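Side-chain contacts in antitoxin HipB (Escherichia coli, PDB 4Z5H), which represses its own toxin-antitoxin operon by binding and bending operator DNA as a homodimer, and neutralises the toxin HipA: residues Asn22-Ala27 against Gln60-Ser65; Asn13-Val18 against Thr53-Ile58. The protein carries 1 engineered substitution. All blocks are in the same frame, centred on the assembly; numbering follows the deposited sequence.

Interaction 1 of 2, residues Asn22-Ala27 against Gln60-Ser65; sequences NGWTQA and QSLELS. Engineered in segment 22-27: A27 (natural residue Ser). With nucleotides of chain B.
W24 meets L62 and E63; before it in the chain, N22 lays its CB 3.3 Å above the plane of the W24 ring, displaced toward its rim. G23 follows in a Schellman motif ending helix 8-21; its positive phi suits glycine. W24 CG stands anti to the carbonyl carbon, beside the backbone N (chi1 -62°), which turns the six-membered ring edge-on to 60-65. CE3 packs 3.7 Å from L62 CD2, while CH2 lies 4.0 Å from E63 OE1, near the ring plane. The carboxylate is turned 73° from the indole and does not stack on it. The large indole spans the distance, and L62 supplies the branched end that meets it. T25 is the N-cap of helix 26-33 and shares a capping box with E28. Q26 grips the DNA backbone twice: its N donates to DT2 OP2 of chain B at 2.9 Å, nearly straight at 167°, and its NE2 to DA3 OP2 of chain B at 2.9 Å. OE1 accepts from Q37 NE2, while NE2 also bonds E44 OE1; bonds on both ends should fix the amide's rotation. Phosphate contacts from the N-terminal end of the first helix of the helix-turn-helix are characteristic of Cro/C1-type repressors.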
loop_
_atom_site.group_PDB
_atom_site.type_symbol
_atom_site.label_atom_id
_atom_site.label_comp_id
_atom_site.label_asym_id
_atom_site.label_seq_id
_atom_site.Cartn_x
_atom_site.Cartn_y
_atom_site.Cartn_z
ATOM N N ASN A 22 3.115 -16.695 11.620
ATOM C CA ASN A 22 4.473 -17.129 11.478
ATOM C C ASN A 22 5.282 -17.074 12.771
ATOM O O ASN A 22 6.432 -17.435 12.782
ATOM C CB ASN A 22 5.160 -16.330 10.370
ATOM C CG ASN A 22 4.744 -16.785 8.997
ATOM O OD1 ASN A 22 5.267 -17.746 8.482
ATOM N ND2 ASN A 22 3.774 -16.131 8.430
ATOM N N GLY A 23 4.663 -16.609 13.841
ATOM C CA GLY A 23 5.334 -16.423 15.111
ATOM C C GLY A 23 6.453 -15.394 15.198
ATOM O O GLY A 23 7.335 -15.530 16.002
ATOM N N TRP A 24 6.408 -14.363 14.374
ATOM C CA TRP A 24 7.428 -13.334 14.384
ATOM C C TRP A 24 7.092 -12.199 15.346
ATOM O O TRP A 24 5.956 -11.826 15.497
ATOM C CB TRP A 24 7.688 -12.792 12.974
ATOM C CG TRP A 24 8.197 -13.807 11.997
ATOM C CD1 TRP A 24 9.131 -14.758 12.227
ATOM C CD2 TRP A 24 7.793 -13.967 10.643
ATOM N NE1 TRP A 24 9.338 -15.495 11.111
ATOM C CE2 TRP A 24 8.523 -15.036 10.118
ATOM C CE3 TRP A 24 6.881 -13.310 9.818
ATOM C CZ2 TRP A 24 8.377 -15.459 8.804
ATOM C CZ3 TRP A 24 6.733 -13.732 8.534
ATOM C CH2 TRP A 24 7.475 -14.793 8.032
ATOM N N THR A 25 8.104 -11.698 16.018
ATOM C CA THR A 25 7.964 -10.511 16.827
ATOM C C THR A 25 8.112 -9.244 15.992
ATOM O O THR A 25 8.743 -9.253 14.958
ATOM C CB THR A 25 8.979 -10.468 17.980
ATOM O OG1 THR A 25 10.283 -10.341 17.449
ATOM C CG2 THR A 25 8.881 -11.712 18.838
ATOM N N GLN A 26 7.553 -8.161 16.496
ATOM C CA GLN A 26 7.705 -6.877 15.890
ATOM C C GLN A 26 9.193 -6.541 15.905
ATOM O O GLN A 26 9.726 -6.100 14.921
ATOM C CB GLN A 26 6.906 -5.816 16.639
ATOM C CG GLN A 26 5.388 -5.972 16.618
ATOM C CD GLN A 26 4.678 -4.791 17.246
ATOM O OE1 GLN A 26 5.298 -3.938 17.812
ATOM N NE2 GLN A 26 3.384 -4.744 17.118
ATOM N N ALA A 27 9.863 -6.813 17.017
ATOM C CA ALA A 27 11.263 -6.473 17.157
ATOM C C ALA A 27 12.158 -7.166 16.135
ATOM O O ALA A 27 13.002 -6.538 15.548
ATOM C CB ALA A 27 11.744 -6.766 18.562
ATOM N N GLN A 60 8.267 -6.722 2.934
ATOM C CA GLN A 60 9.474 -7.483 2.682
ATOM C C GLN A 60 9.859 -8.355 3.884
ATOM O O GLN A 60 10.159 -9.512 3.718
ATOM C CB GLN A 60 10.643 -6.566 2.337
ATOM C CG GLN A 60 11.879 -7.329 1.906
ATOM C CD GLN A 60 13.188 -6.603 2.150
ATOM O OE1 GLN A 60 13.233 -5.557 2.773
ATOM N NE2 GLN A 60 14.256 -7.153 1.625
ATOM N N SER A 61 9.753 -7.795 5.075
ATOM C CA SER A 61 10.081 -8.505 6.299
ATOM C C SER A 61 9.196 -9.736 6.475
ATOM O O SER A 61 9.640 -10.711 7.006
ATOM C CB SER A 61 10.019 -7.603 7.535
ATOM O OG SER A 61 8.726 -7.430 7.996
ATOM N N LEU A 62 7.964 -9.660 5.990
ATOM C CA LEU A 62 6.991 -10.716 6.117
ATOM C C LEU A 62 7.067 -11.726 4.965
ATOM O O LEU A 62 6.240 -12.585 4.850
ATOM C CB LEU A 62 5.582 -10.143 6.259
ATOM C CG LEU A 62 5.192 -9.340 7.503
ATOM C CD1 LEU A 62 3.837 -8.674 7.342
ATOM C CD2 LEU A 62 5.216 -10.191 8.755
ATOM N N GLU A 63 8.058 -11.573 4.105
ATOM C CA GLU A 63 8.215 -12.386 2.908
ATOM C C GLU A 63 7.016 -12.284 1.947
ATOM O O GLU A 63 6.650 -13.223 1.291
ATOM C CB GLU A 63 8.529 -13.840 3.283
ATOM C CG GLU A 63 9.736 -13.958 4.178
ATOM C CD GLU A 63 10.030 -15.363 4.676
ATOM O OE1 GLU A 63 9.143 -16.220 4.683
ATOM O OE2 GLU A 63 11.166 -15.593 5.093
ATOM N N LEU A 64 6.444 -11.101 1.888
ATOM C CA LEU A 64 5.294 -10.802 1.077
ATOM C C LEU A 64 5.586 -9.745 0.025
ATOM O O LEU A 64 6.482 -8.954 0.160
ATOM C CB LEU A 64 4.145 -10.286 1.930
ATOM C CG LEU A 64 3.542 -11.167 3.018
ATOM C CD1 LEU A 64 2.577 -10.365 3.855
ATOM C CD2 LEU A 64 2.874 -12.369 2.413
ATOM N N SER A 65 4.734 -9.748 -0.975
ATOM C CA SER A 65 4.643 -8.771 -2.021
ATOM C C SER A 65 3.155 -8.415 -2.094
ATOM O O SER A 65 2.373 -8.901 -1.307
ATOM C CB SER A 65 5.138 -9.353 -3.344
ATOM O OG SER A 65 5.019 -8.438 -4.389
ATOM P P DT B 2 5.113 -8.982 19.874
ATOM O OP1 DT B 2 4.014 -9.691 19.272
ATOM O OP2 DT B 2 6.276 -8.664 19.080
ATOM O "O5'" DT B 2 4.598 -7.616 20.479
ATOM C "C5'" DT B 2 3.496 -7.572 21.382
ATOM C "C4'" DT B 2 3.287 -6.166 21.893
ATOM O "O4'" DT B 2 4.318 -5.819 22.844
ATOM C "C3'" DT B 2 3.294 -5.061 20.833
ATOM O "O3'" DT B 2 2.275 -4.132 21.177
ATOM C "C2'" DT B 2 4.626 -4.376 21.056
ATOM C "C1'" DT B 2 4.760 -4.514 22.562
ATOM N N1 DT B 2 6.106 -4.349 23.129
ATOM C C2 DT B 2 6.221 -3.829 24.399
ATOM O O2 DT B 2 5.266 -3.506 25.076
ATOM N N3 DT B 2 7.508 -3.690 24.842
ATOM C C4 DT B 2 8.664 -4.019 24.167
ATOM O O4 DT B 2 9.747 -3.843 24.698
ATOM C C5 DT B 2 8.471 -4.539 22.834
ATOM C C7 DT B 2 9.668 -4.929 22.027
ATOM C C6 DT B 2 7.218 -4.685 22.392
ATOM P P DA B 3 1.247 -3.593 20.130
ATOM O OP1 DA B 3 0.282 -4.626 19.878
ATOM O OP2 DA B 3 1.981 -3.020 19.017
ATOM O "O5'" DA B 3 0.560 -2.423 20.934
ATOM C "C5'" DA B 3 -0.043 -2.672 22.212
ATOM C "C4'" DA B 3 0.269 -1.572 23.199
ATOM O "O4'" DA B 3 1.657 -1.611 23.593
ATOM C "C3'" DA B 3 -0.006 -0.145 22.726
ATOM O "O3'" DA B 3 -0.661 0.529 23.794
ATOM C "C2'" DA B 3 1.378 0.406 22.451
ATOM C "C1'" DA B 3 2.233 -0.336 23.458
ATOM N N9 DA B 3 3.626 -0.520 23.074
ATOM C C8 DA B 3 4.116 -0.915 21.859
ATOM N N7 DA B 3 5.421 -1.002 21.819
ATOM C C5 DA B 3 5.818 -0.661 23.102
ATOM C C6 DA B 3 7.082 -0.563 23.711
ATOM N N6 DA B 3 8.230 -0.809 23.082
ATOM N N1 DA B 3 7.125 -0.180 25.002
ATOM C C2 DA B 3 5.977 0.067 25.634
ATOM N N3 DA B 3 4.734 0.026 25.171
ATOM C C4 DA B 3 4.722 -0.358 23.885
#

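Interaction 2 of 2, residues Asn13-Val18 against Thr53-Ile58; sequences NAMKLV and TTFFKI. With nucleotides of chain C.
M15 points its sulfur at the edge of the F55 ring, SD lying 3.6 Å from F55 CE1 and 4.8 Å from the ring centroid. The sulfur sits almost in the ring plane, 84° off the normal, which makes this a Met-aromatic contact of the edge type, with the polarised C-H rim facing the sulfur. The thioether crosses the phenyl group at about a right angle. The bend at chi3 (74°) turns the terminal methyl off the line of the chain, bringing M15 CE 3.7 Å from I58 CG2 and 3.9 Å from F55 CD1. I58 offers CG2 because that branch stands anti to its own backbone N, while CG1 takes the place beside it. Methionine suits this position: its flexible, unbranched chain fills the space between two helices and serves an aromatic rim and an aliphatic branch at once.

All three of these residues are buried, whereas one flank of helix 8-21 is looser. N13 and L17 are exposed there, and K16 runs fully extended along the partly exposed flank and touches E44 of helix 37-45. On helix 52-61, T54 leaves the apolar seam and is buried against the DNA: OG1 donates to DA13 OP1 of chain C at 2.5 Å, a length short enough to be taken with caution. Threonine suits the place because its hydroxyl can donate to a phosphate oxygen.

F43 of helix 37-45 packs on both M15 and I58, and helix 26-33 adds I33 against I58. F55 also packs on L52 of the second subunit, and A14 of helix 8-21 on L68 of that subunit, so helices 8-21 and 52-61 face both the four-helix core and the dimer partner.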
loop_
_atom_site.group_PDB
_atom_site.type_symbol
_atom_site.label_atom_id
_atom_site.label_comp_id
_atom_site.label_asym_id
_atom_site.label_seq_id
_atom_site.Cartn_x
_atom_site.Cartn_y
_atom_site.Cartn_z
ATOM N N ASN A 13 -4.441 -5.221 9.572
ATOM C CA ASN A 13 -4.970 -6.398 10.211
ATOM C C ASN A 13 -4.481 -7.656 9.502
ATOM O O ASN A 13 -4.072 -8.581 10.148
ATOM C CB ASN A 13 -6.501 -6.385 10.224
ATOM C CG ASN A 13 -7.082 -5.347 11.170
ATOM O OD1 ASN A 13 -6.374 -4.712 11.891
ATOM N ND2 ASN A 13 -8.363 -5.181 11.142
ATOM N N ALA A 14 -4.502 -7.660 8.174
ATOM C CA ALA A 14 -4.001 -8.787 7.405
ATOM C C ALA A 14 -2.500 -9.057 7.597
ATOM O O ALA A 14 -2.078 -10.173 7.719
ATOM C CB ALA A 14 -4.297 -8.598 5.935
ATOM N N MET A 15 -1.711 -8.004 7.594
ATOM C CA MET A 15 -0.292 -8.120 7.817
ATOM C C MET A 15 0.116 -8.573 9.221
ATOM O O MET A 15 1.046 -9.313 9.363
ATOM C CB MET A 15 0.436 -6.879 7.365
ATOM C CG MET A 15 0.401 -6.759 5.860
ATOM S SD MET A 15 0.922 -5.184 5.247
ATOM C CE MET A 15 2.668 -5.311 5.492
ATOM N N LYS A 16 -0.601 -8.093 10.227
ATOM C CA LYS A 16 -0.398 -8.515 11.603
ATOM C C LYS A 16 -0.699 -10.007 11.726
ATOM O O LYS A 16 0.003 -10.730 12.378
ATOM C CB LYS A 16 -1.279 -7.721 12.550
ATOM C CG LYS A 16 -1.140 -8.101 14.014
ATOM C CD LYS A 16 -2.008 -7.236 14.905
ATOM C CE LYS A 16 -1.964 -7.659 16.364
ATOM N NZ LYS A 16 -2.631 -6.679 17.237
ATOM N N LEU A 17 -1.756 -10.444 11.060
ATOM C CA LEU A 17 -2.146 -11.833 11.095
ATOM C C LEU A 17 -1.044 -12.711 10.526
ATOM O O LEU A 17 -0.719 -13.715 11.100
ATOM C CB LEU A 17 -3.453 -12.040 10.348
ATOM C CG LEU A 17 -4.058 -13.444 10.360
ATOM C CD1 LEU A 17 -4.250 -13.964 11.773
ATOM C CD2 LEU A 17 -5.375 -13.466 9.601
ATOM N N VAL A 18 -0.439 -12.282 9.427
ATOM C CA VAL A 18 0.670 -13.003 8.854
ATOM C C VAL A 18 1.844 -13.050 9.830
ATOM O O VAL A 18 2.466 -14.084 9.986
ATOM C CB VAL A 18 1.122 -12.418 7.495
ATOM C CG1 VAL A 18 2.386 -13.100 7.029
ATOM C CG2 VAL A 18 0.030 -12.550 6.447
ATOM N N THR A 53 6.621 3.763 2.178
ATOM C CA THR A 53 7.929 3.192 2.413
ATOM C C THR A 53 7.909 2.229 3.602
ATOM O O THR A 53 8.417 1.143 3.516
ATOM C CB THR A 53 8.993 4.289 2.649
ATOM O OG1 THR A 53 9.213 5.003 1.439
ATOM C CG2 THR A 53 10.298 3.701 3.102
ATOM N N THR A 54 7.284 2.635 4.687
ATOM C CA THR A 54 7.172 1.761 5.830
ATOM C C THR A 54 6.397 0.501 5.443
ATOM O O THR A 54 6.820 -0.582 5.747
ATOM C CB THR A 54 6.511 2.468 7.019
ATOM O OG1 THR A 54 7.390 3.469 7.523
ATOM C CG2 THR A 54 6.187 1.486 8.112
ATOM N N PHE A 55 5.314 0.662 4.701
ATOM C CA PHE A 55 4.500 -0.466 4.308
ATOM C C PHE A 55 5.317 -1.474 3.491
ATOM O O PHE A 55 5.330 -2.630 3.822
ATOM C CB PHE A 55 3.304 0.042 3.499
ATOM C CG PHE A 55 2.641 -0.993 2.633
ATOM C CD1 PHE A 55 2.243 -2.210 3.144
ATOM C CD2 PHE A 55 2.416 -0.739 1.301
ATOM C CE1 PHE A 55 1.629 -3.142 2.348
ATOM C CE2 PHE A 55 1.801 -1.671 0.489
ATOM C CZ PHE A 55 1.408 -2.875 1.018
ATOM N N PHE A 56 6.039 -1.016 2.478
ATOM C CA PHE A 56 6.823 -1.919 1.653
ATOM C C PHE A 56 7.944 -2.646 2.396
ATOM O O PHE A 56 8.206 -3.776 2.134
ATOM C CB PHE A 56 7.268 -1.290 0.332
ATOM C CG PHE A 56 6.185 -1.263 -0.702
ATOM C CD1 PHE A 56 5.877 -2.392 -1.434
ATOM C CD2 PHE A 56 5.438 -0.126 -0.906
ATOM C CE1 PHE A 56 4.860 -2.378 -2.359
ATOM C CE2 PHE A 56 4.420 -0.100 -1.836
ATOM C CZ PHE A 56 4.123 -1.224 -2.558
ATOM N N LYS A 57 8.576 -1.965 3.327
ATOM C CA LYS A 57 9.619 -2.556 4.132
ATOM C C LYS A 57 9.087 -3.698 5.001
ATOM O O LYS A 57 9.664 -4.748 5.049
ATOM C CB LYS A 57 10.301 -1.494 4.977
ATOM C CG LYS A 57 11.208 -0.595 4.167
ATOM C CD LYS A 57 11.931 0.412 5.024
ATOM C CE LYS A 57 12.943 1.180 4.202
ATOM N NZ LYS A 57 13.535 2.248 5.010
ATOM N N ILE A 58 7.957 -3.455 5.649
ATOM C CA ILE A 58 7.288 -4.457 6.459
ATOM C C ILE A 58 6.848 -5.641 5.596
ATOM O O ILE A 58 7.043 -6.768 5.964
ATOM C CB ILE A 58 6.126 -3.871 7.288
ATOM C CG1 ILE A 58 6.664 -2.872 8.308
ATOM C CG2 ILE A 58 5.394 -4.965 8.031
ATOM C CD1 ILE A 58 5.628 -2.015 8.976
ATOM P P DA C 13 5.765 5.972 9.495
ATOM O OP1 DA C 13 5.850 5.336 8.186
ATOM O OP2 DA C 13 5.074 5.299 10.581
ATOM O "O5'" DA C 13 7.231 6.325 9.980
ATOM C "C5'" DA C 13 8.169 6.965 9.106
ATOM C "C4'" DA C 13 9.421 7.325 9.871
ATOM O "O4'" DA C 13 9.148 8.437 10.748
ATOM C "C3'" DA C 13 9.968 6.199 10.754
ATOM O "O3'" DA C 13 11.324 5.940 10.401
ATOM C "C2'" DA C 13 9.838 6.735 12.167
ATOM C "C1'" DA C 13 9.846 8.233 11.952
ATOM N N9 DA C 13 9.171 8.988 13.001
ATOM C C8 DA C 13 8.014 8.661 13.659
ATOM N N7 DA C 13 7.662 9.529 14.573
ATOM C C5 DA C 13 8.659 10.491 14.518
ATOM C C6 DA C 13 8.870 11.676 15.242
ATOM N N6 DA C 13 8.050 12.117 16.195
ATOM N N1 DA C 13 9.966 12.404 14.947
ATOM C C2 DA C 13 10.791 11.962 13.992
ATOM N N3 DA C 13 10.700 10.867 13.242
ATOM C C4 DA C 13 9.599 10.167 13.560
#

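Interaction 2 lies at the centre of the chain and is wholly buried, whereas interaction 1, with its centre 8 Å away, is only partly so and has a charged residue on its outer side. Both draw on helix 52-61, interaction 1 at its C-terminal end, interaction 2 in its middle, and they meet where L62 CD1 packs 3.5 Å from M15 O. Sulfur, aromatic and aliphatic groups make up the inner contact; an indole edge shared between a leucine and a carboxylate makes up the outer one. Each also contacts backbone phosphates, on different DNA strands: a main-chain N and an amide in 22-27, a single hydroxyl in 53-58.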